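Local atomic coordinates of putative exonuclease (Eubacterium rectale, PDB entry 3L0A), a protein that is probably a hydrolase, perhaps an exonuclease, of the PDDEXK clan and binds a zinc ion through four cysteines. Residues M34-E42 against P238-C247; G121-K129 against L218-L229. One frame throughout, in Å; residues are numbered along the deposited sequence.

Overall arrangement
Interaction 2 lies within the mixed alpha/beta fold, where the hairpin 121-129 packs on helix 211-232 through apolar side chains. Interaction 1 ties the start of helix 37-45 to the segment before helix 245-250 through a four-cysteine zinc site, hydrogen bonds from backbone N-H groups and a cation-pi stack. Both contacts are partly buried, with centres about 19 Å apart. No hydrogen bond joins the two segments of interaction 2, whereas three cross interaction 1. Helix 211-232 leads on towards helix 245-250. The contacts meet at a salt bridge from Arg-227 NH2 to Glu-37 OE1, 2.9 Å long. Along the chain, interaction 2 is nested inside the loop closed by interaction 1.

Interaction 1: M34-E42 against P238-C247; sequences MPCEFYGME and PDRCELCDCC. With ZN (zinc ion), chain B.
The Phe-38 ring lies with one face flat against the guanidinium of Arg-240. The planes are 22° apart and Arg-240 CZ is 4.0 Å from the ring centroid, a stacked cation-pi contact. Beside it is a Cys4 zinc site. Cys-36, Cys-241, Cys-244 and Cys-247 bind the zinc ion through SG, so residues far apart in sequence share one metal. With chi1 at -175°, Cys-36 turns SG to the zinc ion and to Cys-241 N, from which it accepts across the contact. It also caps its helix by accepting from Tyr-39 N. Cys-244 SG caps helix 245-250 by accepting from Cys-247 N. These N-H groups probably stabilise the thiolates.

The Phe-38 ring has Glu-42 CG over its other face. Cys-246 SG comes in obliquely, 3.6 Å from Phe-38 CE2. With an alanine in place of Phe-38, the guanidinium of Arg-240 would probably lose its stacking partner and a gap would be likely to open beside Cys-246.

The backbones are joined as well. Phe-38 N donates to Asp-239 O at 3.0 Å. Pro-238 packs its CB against Glu-37 CB. The Glu-37 carboxylate has its main polar partner in Arg-227 of helix 211-232, which probably eases the closeness of the Glu-37 and Asp-239 carboxylates. Glu-37 OE1 also takes Asp-239 N on its anti side, at 3.1 Å and 22° out of the carboxylate plane.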
loop_
_atom_site.group_PDB
_atom_site.type_symbol
_atom_site.label_atom_id
_atom_site.label_comp_id
_atom_site.label_asym_id
_atom_site.label_seq_id
_atom_site.Cartn_x
_atom_site.Cartn_y
_atom_site.Cartn_z
HETATM N N MSE A 34 -14.339 -8.241 -11.245
HETATM C CA MSE A 34 -15.793 -8.274 -11.451
HETATM C C MSE A 34 -16.104 -8.631 -12.920
HETATM O O MSE A 34 -15.378 -8.228 -13.826
HETATM C CB MSE A 34 -16.439 -6.902 -11.065
HETATM C CG MSE A 34 -17.663 -6.960 -10.060
HETATM SE SE MSE A 34 -17.285 -8.093 -8.447
HETATM C CE MSE A 34 -18.343 -9.764 -8.714
ATOM N N PRO A 35 -17.181 -9.393 -13.169
ATOM C CA PRO A 35 -17.589 -9.514 -14.566
ATOM C C PRO A 35 -18.119 -8.164 -15.093
ATOM O O PRO A 35 -18.586 -7.326 -14.299
ATOM C CB PRO A 35 -18.731 -10.538 -14.516
ATOM C CG PRO A 35 -19.275 -10.455 -13.135
ATOM C CD PRO A 35 -18.121 -10.058 -12.247
ATOM N N CYS A 36 -18.034 -7.967 -16.409
ATOM C CA CYS A 36 -18.655 -6.821 -17.073
ATOM C C CYS A 36 -18.932 -7.156 -18.529
ATOM O O CYS A 36 -18.012 -7.205 -19.356
ATOM C CB CYS A 36 -17.757 -5.578 -16.974
ATOM S SG CYS A 36 -18.497 -4.085 -17.638
ATOM N N GLU A 37 -20.207 -7.368 -18.836
ATOM C CA GLU A 37 -20.642 -7.799 -20.176
ATOM C C GLU A 37 -20.372 -6.730 -21.261
ATOM O O GLU A 37 -19.890 -7.033 -22.356
ATOM C CB GLU A 37 -22.130 -8.185 -20.124
ATOM C CG GLU A 37 -22.407 -9.293 -19.099
ATOM C CD GLU A 37 -23.821 -9.860 -19.117
ATOM O OE1 GLU A 37 -24.743 -9.154 -19.533
ATOM O OE2 GLU A 37 -24.003 -11.032 -18.702
ATOM N N PHE A 38 -20.702 -5.490 -20.920
ATOM C CA PHE A 38 -20.456 -4.316 -21.738
ATOM C C PHE A 38 -18.994 -4.241 -22.163
ATOM O O PHE A 38 -18.700 -4.168 -23.341
ATOM C CB PHE A 38 -20.849 -3.099 -20.906
ATOM C CG PHE A 38 -20.646 -1.785 -21.596
ATOM C CD1 PHE A 38 -21.388 -1.454 -22.724
ATOM C CD2 PHE A 38 -19.742 -0.863 -21.106
ATOM C CE1 PHE A 38 -21.192 -0.233 -23.360
ATOM C CE2 PHE A 38 -19.542 0.346 -21.734
ATOM C CZ PHE A 38 -20.251 0.666 -22.854
ATOM N N TYR A 39 -18.080 -4.278 -21.185
ATOM C CA TYR A 39 -16.649 -4.295 -21.467
ATOM C C TYR A 39 -16.285 -5.352 -22.485
ATOM O O TYR A 39 -15.497 -5.110 -23.404
ATOM C CB TYR A 39 -15.870 -4.522 -20.176
ATOM C CG TYR A 39 -14.397 -4.858 -20.320
ATOM C CD1 TYR A 39 -13.472 -3.905 -20.707
ATOM C CD2 TYR A 39 -13.937 -6.130 -20.025
ATOM C CE1 TYR A 39 -12.098 -4.212 -20.817
ATOM C CE2 TYR A 39 -12.558 -6.458 -20.108
ATOM C CZ TYR A 39 -11.651 -5.495 -20.507
ATOM O OH TYR A 39 -10.320 -5.825 -20.614
ATOM N N GLY A 40 -16.891 -6.520 -22.330
ATOM C CA GLY A 40 -16.648 -7.614 -23.230
ATOM C C GLY A 40 -17.135 -7.384 -24.648
ATOM O O GLY A 40 -16.520 -7.890 -25.610
HETATM N N MSE A 41 -18.244 -6.657 -24.765
HETATM C CA MSE A 41 -18.862 -6.371 -26.074
HETATM C C MSE A 41 -18.142 -5.193 -26.734
HETATM O O MSE A 41 -17.886 -5.222 -27.920
HETATM C CB MSE A 41 -20.351 -6.055 -25.911
HETATM C CG MSE A 41 -21.210 -7.267 -25.551
HETATM SE SE MSE A 41 -21.253 -8.582 -26.953
HETATM C CE MSE A 41 -22.701 -7.761 -27.967
ATOM N N GLU A 42 -17.756 -4.178 -25.956
ATOM C CA GLU A 42 -16.941 -3.096 -26.488
ATOM C C GLU A 42 -15.543 -3.547 -26.985
ATOM O O GLU A 42 -15.042 -3.024 -27.988
ATOM C CB GLU A 42 -16.827 -1.991 -25.447
ATOM C CG GLU A 42 -18.173 -1.403 -25.089
ATOM C CD GLU A 42 -18.865 -0.810 -26.281
ATOM O OE1 GLU A 42 -18.439 0.269 -26.728
ATOM O OE2 GLU A 42 -19.855 -1.405 -26.773
ATOM N N PRO A 238 -26.182 -6.032 -22.939
ATOM C CA PRO A 238 -25.178 -6.346 -21.907
ATOM C C PRO A 238 -25.281 -5.458 -20.680
ATOM O O PRO A 238 -25.479 -4.265 -20.819
ATOM C CB PRO A 238 -23.860 -6.016 -22.609
ATOM C CG PRO A 238 -24.229 -4.952 -23.617
ATOM C CD PRO A 238 -25.564 -5.402 -24.122
ATOM N N ASP A 239 -25.125 -6.028 -19.494
ATOM C CA ASP A 239 -25.037 -5.211 -18.277
ATOM C C ASP A 239 -23.671 -4.524 -18.155
ATOM O O ASP A 239 -22.668 -5.018 -18.640
ATOM C CB ASP A 239 -25.267 -6.069 -17.024
ATOM C CG ASP A 239 -26.673 -6.691 -16.977
ATOM O OD1 ASP A 239 -27.667 -6.085 -17.480
ATOM O OD2 ASP A 239 -26.763 -7.805 -16.408
ATOM N N ARG A 240 -23.652 -3.394 -17.467
ATOM C CA ARG A 240 -22.429 -2.659 -17.167
ATOM C C ARG A 240 -22.109 -2.791 -15.698
ATOM O O ARG A 240 -22.972 -2.539 -14.870
ATOM C CB ARG A 240 -22.647 -1.185 -17.467
ATOM C CG ARG A 240 -23.003 -0.883 -18.898
ATOM C CD ARG A 240 -22.925 0.609 -19.173
ATOM N NE ARG A 240 -23.294 0.945 -20.556
ATOM C CZ ARG A 240 -23.148 2.152 -21.099
ATOM N NH1 ARG A 240 -22.660 3.164 -20.395
ATOM N NH2 ARG A 240 -23.516 2.369 -22.353
ATOM N N CYS A 241 -20.868 -3.165 -15.362
ATOM C CA CYS A 241 -20.477 -3.284 -13.967
ATOM C C CYS A 241 -20.430 -1.905 -13.367
ATOM O O CYS A 241 -20.566 -1.750 -12.162
ATOM C CB CYS A 241 -19.119 -3.970 -13.808
ATOM S SG CYS A 241 -17.671 -3.012 -14.373
ATOM N N GLU A 242 -20.218 -0.903 -14.209
ATOM C CA GLU A 242 -20.074 0.473 -13.763
ATOM C C GLU A 242 -18.874 0.667 -12.813
ATOM O O GLU A 242 -18.791 1.676 -12.131
ATOM C CB GLU A 242 -21.376 1.016 -13.132
ATOM C CG GLU A 242 -22.608 1.035 -14.058
ATOM C CD GLU A 242 -22.568 2.155 -15.130
ATOM O OE1 GLU A 242 -21.572 2.908 -15.261
ATOM O OE2 GLU A 242 -23.554 2.280 -15.862
ATOM N N LEU A 243 -17.937 -0.268 -12.808
ATOM C CA LEU A 243 -16.759 -0.164 -11.973
ATOM C C LEU A 243 -15.426 -0.303 -12.737
ATOM O O LEU A 243 -14.375 -0.368 -12.112
ATOM C CB LEU A 243 -16.833 -1.228 -10.847
ATOM C CG LEU A 243 -17.968 -1.030 -9.814
ATOM C CD1 LEU A 243 -18.019 -2.199 -8.780
ATOM C CD2 LEU A 243 -17.814 0.318 -9.076
ATOM N N CYS A 244 -15.460 -0.363 -14.070
ATOM C CA CYS A 244 -14.255 -0.517 -14.870
ATOM C C CYS A 244 -14.054 0.767 -15.683
ATOM O O CYS A 244 -14.935 1.641 -15.748
ATOM C CB CYS A 244 -14.384 -1.752 -15.791
ATOM S SG CYS A 244 -15.668 -1.559 -17.066
ATOM N N ASP A 245 -12.894 0.899 -16.298
ATOM C CA ASP A 245 -12.528 2.110 -17.018
ATOM C C ASP A 245 -13.433 2.314 -18.251
ATOM O O ASP A 245 -13.848 3.457 -18.557
ATOM C CB ASP A 245 -11.037 2.078 -17.414
ATOM C CG ASP A 245 -10.059 2.415 -16.235
ATOM O OD1 ASP A 245 -10.400 3.188 -15.297
ATOM O OD2 ASP A 245 -8.891 1.949 -16.299
ATOM N N CYS A 246 -13.762 1.212 -18.933
ATOM C CA CYS A 246 -14.678 1.241 -20.107
ATOM C C CYS A 246 -16.029 1.802 -19.707
ATOM O O CYS A 246 -16.531 2.726 -20.324
ATOM C CB CYS A 246 -14.867 -0.168 -20.724
ATOM S SG CYS A 246 -15.969 -0.258 -22.143
ATOM N N CYS A 247 -16.587 1.242 -18.639
ATOM C CA CYS A 247 -17.833 1.754 -18.080
ATOM C C CYS A 247 -17.766 3.249 -17.792
ATOM O O CYS A 247 -18.691 3.987 -18.101
ATOM C CB CYS A 247 -18.219 0.972 -16.822
ATOM S SG CYS A 247 -19.243 -0.478 -17.150
HETATM ZN ZN ZN B . -17.721 -2.354 -16.604
#

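Interaction 2: G121-K129 against L218-L229; sequences GELFGAKWK and LHMVEMNMPRIL
Leu-218 starts the contact by packing its CG 4.0 Å from Phe-124 CZ, at the turn of a beta-hairpin. Its CD1 also meets Leu-123 CD1. One turn on, Val-221 presses CG1 against the edge of the Phe-124 ring, 3.7 Å from CE2. The same methyl touches Trp-128 CH2. Glu-222 lies over a face of Phe-124, with its CB 3.8 Å from the ring centroid and 15° off the normal, a CH-pi contact. Its chain is extended, and the carboxylate is turned nearly parallel to the ring, 10° between planes. Leu-123 CD2 lies over the opposite face, so the ring is sandwiched.

Met-225, a selenomethionine, bends at chi2 and chi3 and brings SE obliquely to the indole, 3.8 Å from Trp-128 CZ2. This is a Met-aromatic contact. The indole is held in turn by its NE1, which donates to Leu-123 O at 3.1 Å. Ala-126 N reaches the same oxygen from the other face of the carbonyl plane. Leu-229 ends the row. Its CD1 is 3.8 Å from Gly-125 CA, where a CB would clash, and its CD2 touches Ala-126 CB.

The helical segment 218-229 crosses strand 126-129 at 111°, the axes coming within 11.8 Å. Helix 170-185 packs on Leu-218, Val-221 and Trp-128, while Tyr-24 of helix 21-28 touches Val-221 and Met-225. Met-19 of strand 19-20 meets Trp-128.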
loop_
_atom_site.group_PDB
_atom_site.type_symbol
_atom_site.label_atom_id
_atom_site.label_comp_id
_atom_site.label_asym_id
_atom_site.label_seq_id
_atom_site.Cartn_x
_atom_site.Cartn_y
_atom_site.Cartn_z
ATOM N N GLY A 121 -11.660 -25.949 -31.102
ATOM C CA GLY A 121 -12.719 -26.873 -30.671
ATOM C C GLY A 121 -14.128 -26.318 -30.553
ATOM O O GLY A 121 -14.407 -25.181 -30.927
ATOM N N GLU A 122 -15.018 -27.165 -30.042
ATOM C CA GLU A 122 -16.448 -26.852 -29.872
ATOM C C GLU A 122 -16.789 -27.160 -28.423
ATOM O O GLU A 122 -16.457 -28.231 -27.926
ATOM C CB GLU A 122 -17.322 -27.711 -30.809
ATOM C CG GLU A 122 -18.858 -27.716 -30.507
ATOM C CD GLU A 122 -19.706 -26.998 -31.563
ATOM O OE1 GLU A 122 -19.954 -27.584 -32.638
ATOM O OE2 GLU A 122 -20.144 -25.857 -31.306
ATOM N N LEU A 123 -17.446 -26.222 -27.737
ATOM C CA LEU A 123 -17.864 -26.415 -26.335
ATOM C C LEU A 123 -19.068 -25.576 -25.988
ATOM O O LEU A 123 -19.067 -24.360 -26.195
ATOM C CB LEU A 123 -16.781 -25.979 -25.349
ATOM C CG LEU A 123 -15.857 -26.994 -24.708
ATOM C CD1 LEU A 123 -15.086 -26.251 -23.641
ATOM C CD2 LEU A 123 -16.596 -28.199 -24.133
ATOM N N PHE A 124 -20.074 -26.216 -25.412
ATOM C CA PHE A 124 -21.182 -25.510 -24.799
ATOM C C PHE A 124 -21.818 -24.439 -25.692
ATOM O O PHE A 124 -22.315 -23.426 -25.165
ATOM C CB PHE A 124 -20.733 -24.819 -23.499
ATOM C CG PHE A 124 -19.986 -25.695 -22.542
ATOM C CD1 PHE A 124 -20.374 -26.999 -22.305
ATOM C CD2 PHE A 124 -18.920 -25.176 -21.815
ATOM C CE1 PHE A 124 -19.677 -27.796 -21.404
ATOM C CE2 PHE A 124 -18.240 -25.943 -20.914
ATOM C CZ PHE A 124 -18.616 -27.259 -20.706
ATOM N N GLY A 125 -21.794 -24.620 -27.013
ATOM C CA GLY A 125 -22.486 -23.683 -27.920
ATOM C C GLY A 125 -21.618 -23.015 -28.979
ATOM O O GLY A 125 -22.064 -22.804 -30.095
ATOM N N ALA A 126 -20.368 -22.711 -28.661
ATOM C CA ALA A 126 -19.503 -21.994 -29.613
ATOM C C ALA A 126 -18.281 -22.809 -30.027
ATOM O O ALA A 126 -17.947 -23.831 -29.415
ATOM C CB ALA A 126 -19.042 -20.628 -29.016
ATOM N N LYS A 127 -17.618 -22.319 -31.070
ATOM C CA LYS A 127 -16.257 -22.713 -31.375
ATOM C C LYS A 127 -15.360 -21.984 -30.358
ATOM O O LYS A 127 -15.687 -20.864 -29.956
ATOM C CB LYS A 127 -15.883 -22.273 -32.796
ATOM C CG LYS A 127 -16.828 -22.711 -33.894
ATOM C CD LYS A 127 -16.342 -22.273 -35.289
ATOM C CE LYS A 127 -15.407 -23.313 -35.927
ATOM N NZ LYS A 127 -15.073 -23.026 -37.372
ATOM N N TRP A 128 -14.251 -22.607 -29.942
ATOM C CA TRP A 128 -13.249 -21.986 -29.053
ATOM C C TRP A 128 -11.848 -22.020 -29.670
ATOM O O TRP A 128 -11.606 -22.769 -30.604
ATOM C CB TRP A 128 -13.173 -22.722 -27.718
ATOM C CG TRP A 128 -14.354 -22.556 -26.806
ATOM C CD1 TRP A 128 -15.630 -22.987 -27.032
ATOM C CD2 TRP A 128 -14.356 -21.959 -25.505
ATOM N NE1 TRP A 128 -16.436 -22.674 -25.967
ATOM C CE2 TRP A 128 -15.687 -22.044 -25.012
ATOM C CE3 TRP A 128 -13.375 -21.338 -24.720
ATOM C CZ2 TRP A 128 -16.070 -21.526 -23.752
ATOM C CZ3 TRP A 128 -13.746 -20.809 -23.456
ATOM C CH2 TRP A 128 -15.086 -20.916 -22.989
ATOM N N LYS A 129 -10.929 -21.216 -29.132
ATOM C CA LYS A 129 -9.509 -21.285 -29.501
ATOM C C LYS A 129 -8.641 -21.275 -28.253
ATOM O O LYS A 129 -9.008 -20.686 -27.268
ATOM C CB LYS A 129 -9.095 -20.103 -30.369
ATOM C CG LYS A 129 -9.462 -18.730 -29.831
ATOM C CD LYS A 129 -9.011 -17.669 -30.836
ATOM C CE LYS A 129 -9.472 -16.235 -30.500
ATOM N NZ LYS A 129 -8.422 -15.442 -29.795
ATOM N N LEU A 218 -14.870 -26.324 -15.231
ATOM C CA LEU A 218 -15.448 -26.550 -16.565
ATOM C C LEU A 218 -16.955 -26.577 -16.430
ATOM O O LEU A 218 -17.667 -26.193 -17.355
ATOM C CB LEU A 218 -14.927 -27.845 -17.195
ATOM C CG LEU A 218 -15.219 -28.101 -18.683
ATOM C CD1 LEU A 218 -14.451 -27.118 -19.565
ATOM C CD2 LEU A 218 -14.890 -29.560 -19.068
ATOM N N HIS A 219 -17.420 -27.016 -15.260
ATOM C CA HIS A 219 -18.842 -26.992 -14.906
ATOM C C HIS A 219 -19.368 -25.558 -14.829
ATOM O O HIS A 219 -20.336 -25.224 -15.493
ATOM C CB HIS A 219 -19.112 -27.744 -13.591
ATOM C CG HIS A 219 -20.553 -27.750 -13.190
ATOM N ND1 HIS A 219 -21.481 -28.604 -13.751
ATOM C CD2 HIS A 219 -21.234 -26.984 -12.303
ATOM C CE1 HIS A 219 -22.669 -28.366 -13.225
ATOM N NE2 HIS A 219 -22.547 -27.390 -12.340
HETATM N N MSE A 220 -18.719 -24.714 -14.039
HETATM C CA MSE A 220 -19.079 -23.295 -13.969
HETATM C C MSE A 220 -19.115 -22.606 -15.339
HETATM O O MSE A 220 -19.987 -21.776 -15.600
HETATM C CB MSE A 220 -18.117 -22.538 -13.037
HETATM C CG MSE A 220 -18.437 -22.699 -11.518
HETATM SE SE MSE A 220 -20.332 -22.333 -11.075
HETATM C CE MSE A 220 -20.308 -20.368 -11.346
ATOM N N VAL A 221 -18.167 -22.950 -16.207
ATOM C CA VAL A 221 -18.154 -22.446 -17.583
ATOM C C VAL A 221 -19.448 -22.816 -18.281
ATOM O O VAL A 221 -20.110 -21.948 -18.862
ATOM C CB VAL A 221 -16.959 -22.993 -18.390
ATOM C CG1 VAL A 221 -17.066 -22.575 -19.840
ATOM C CG2 VAL A 221 -15.669 -22.497 -17.788
ATOM N N GLU A 222 -19.806 -24.097 -18.186
ATOM C CA GLU A 222 -21.070 -24.601 -18.728
ATOM C C GLU A 222 -22.290 -23.835 -18.241
ATOM O O GLU A 222 -23.182 -23.566 -19.041
ATOM C CB GLU A 222 -21.258 -26.099 -18.406
ATOM C CG GLU A 222 -22.441 -26.789 -19.147
ATOM C CD GLU A 222 -22.517 -28.299 -18.882
ATOM O OE1 GLU A 222 -21.753 -28.779 -18.006
ATOM O OE2 GLU A 222 -23.332 -29.010 -19.556
HETATM N N MSE A 223 -22.340 -23.492 -16.948
HETATM C CA MSE A 223 -23.530 -22.806 -16.380
HETATM C C MSE A 223 -23.674 -21.376 -16.890
HETATM O O MSE A 223 -24.785 -20.882 -17.037
HETATM C CB MSE A 223 -23.526 -22.768 -14.834
HETATM C CG MSE A 223 -23.643 -24.115 -14.111
HETATM SE SE MSE A 223 -25.107 -25.320 -14.639
HETATM C CE MSE A 223 -24.235 -26.530 -15.930
ATOM N N ASN A 224 -22.540 -20.713 -17.126
ATOM C CA ASN A 224 -22.514 -19.306 -17.537
ATOM C C ASN A 224 -22.584 -19.080 -19.036
ATOM O O ASN A 224 -22.960 -17.989 -19.457
ATOM C CB ASN A 224 -21.262 -18.638 -17.017
ATOM C CG ASN A 224 -21.313 -18.405 -15.532
ATOM O OD1 ASN A 224 -20.469 -18.888 -14.793
ATOM N ND2 ASN A 224 -22.318 -17.684 -15.085
HETATM N N MSE A 225 -22.229 -20.076 -19.848
HETATM C CA MSE A 225 -22.108 -19.827 -21.286
HETATM C C MSE A 225 -23.425 -19.418 -21.970
HETATM O O MSE A 225 -23.385 -18.590 -22.888
HETATM C CB MSE A 225 -21.483 -21.021 -22.038
HETATM C CG MSE A 225 -19.981 -21.076 -21.984
HETATM SE SE MSE A 225 -19.227 -19.587 -22.880
HETATM C CE MSE A 225 -19.702 -20.039 -24.670
ATOM N N PRO A 226 -24.582 -20.018 -21.578
ATOM C CA PRO A 226 -25.814 -19.593 -22.274
ATOM C C PRO A 226 -26.053 -18.071 -22.176
ATOM O O PRO A 226 -26.289 -17.418 -23.189
ATOM C CB PRO A 226 -26.933 -20.405 -21.576
ATOM C CG PRO A 226 -26.235 -21.610 -20.964
ATOM C CD PRO A 226 -24.822 -21.147 -20.647
ATOM N N ARG A 227 -25.941 -17.512 -20.980
ATOM C CA ARG A 227 -26.085 -16.065 -20.823
ATOM C C ARG A 227 -25.074 -15.281 -21.675
ATOM O O ARG A 227 -25.448 -14.289 -22.319
ATOM C CB ARG A 227 -25.915 -15.662 -19.358
ATOM C CG ARG A 227 -25.803 -14.148 -19.130
ATOM C CD ARG A 227 -27.030 -13.332 -19.688
ATOM N NE ARG A 227 -26.877 -11.894 -19.406
ATOM C CZ ARG A 227 -27.816 -10.951 -19.550
ATOM N NH1 ARG A 227 -29.032 -11.250 -19.991
ATOM N NH2 ARG A 227 -27.530 -9.691 -19.242
ATOM N N ILE A 228 -23.804 -15.714 -21.647
ATOM C CA ILE A 228 -22.752 -15.165 -22.512
ATOM C C ILE A 228 -23.208 -15.233 -23.981
ATOM O O ILE A 228 -23.273 -14.215 -24.661
ATOM C CB ILE A 228 -21.351 -15.903 -22.326
ATOM C CG1 ILE A 228 -20.763 -15.642 -20.934
ATOM C CG2 ILE A 228 -20.319 -15.499 -23.425
ATOM C CD1 ILE A 228 -19.779 -16.732 -20.460
ATOM N N LEU A 229 -23.553 -16.416 -24.471
ATOM C CA LEU A 229 -23.953 -16.532 -25.879
ATOM C C LEU A 229 -25.094 -15.585 -26.269
ATOM O O LEU A 229 -25.094 -15.011 -27.367
ATOM C CB LEU A 229 -24.302 -17.984 -26.240
ATOM C CG LEU A 229 -23.050 -18.838 -26.442
ATOM C CD1 LEU A 229 -23.378 -20.336 -26.345
ATOM C CD2 LEU A 229 -22.406 -18.457 -27.785
#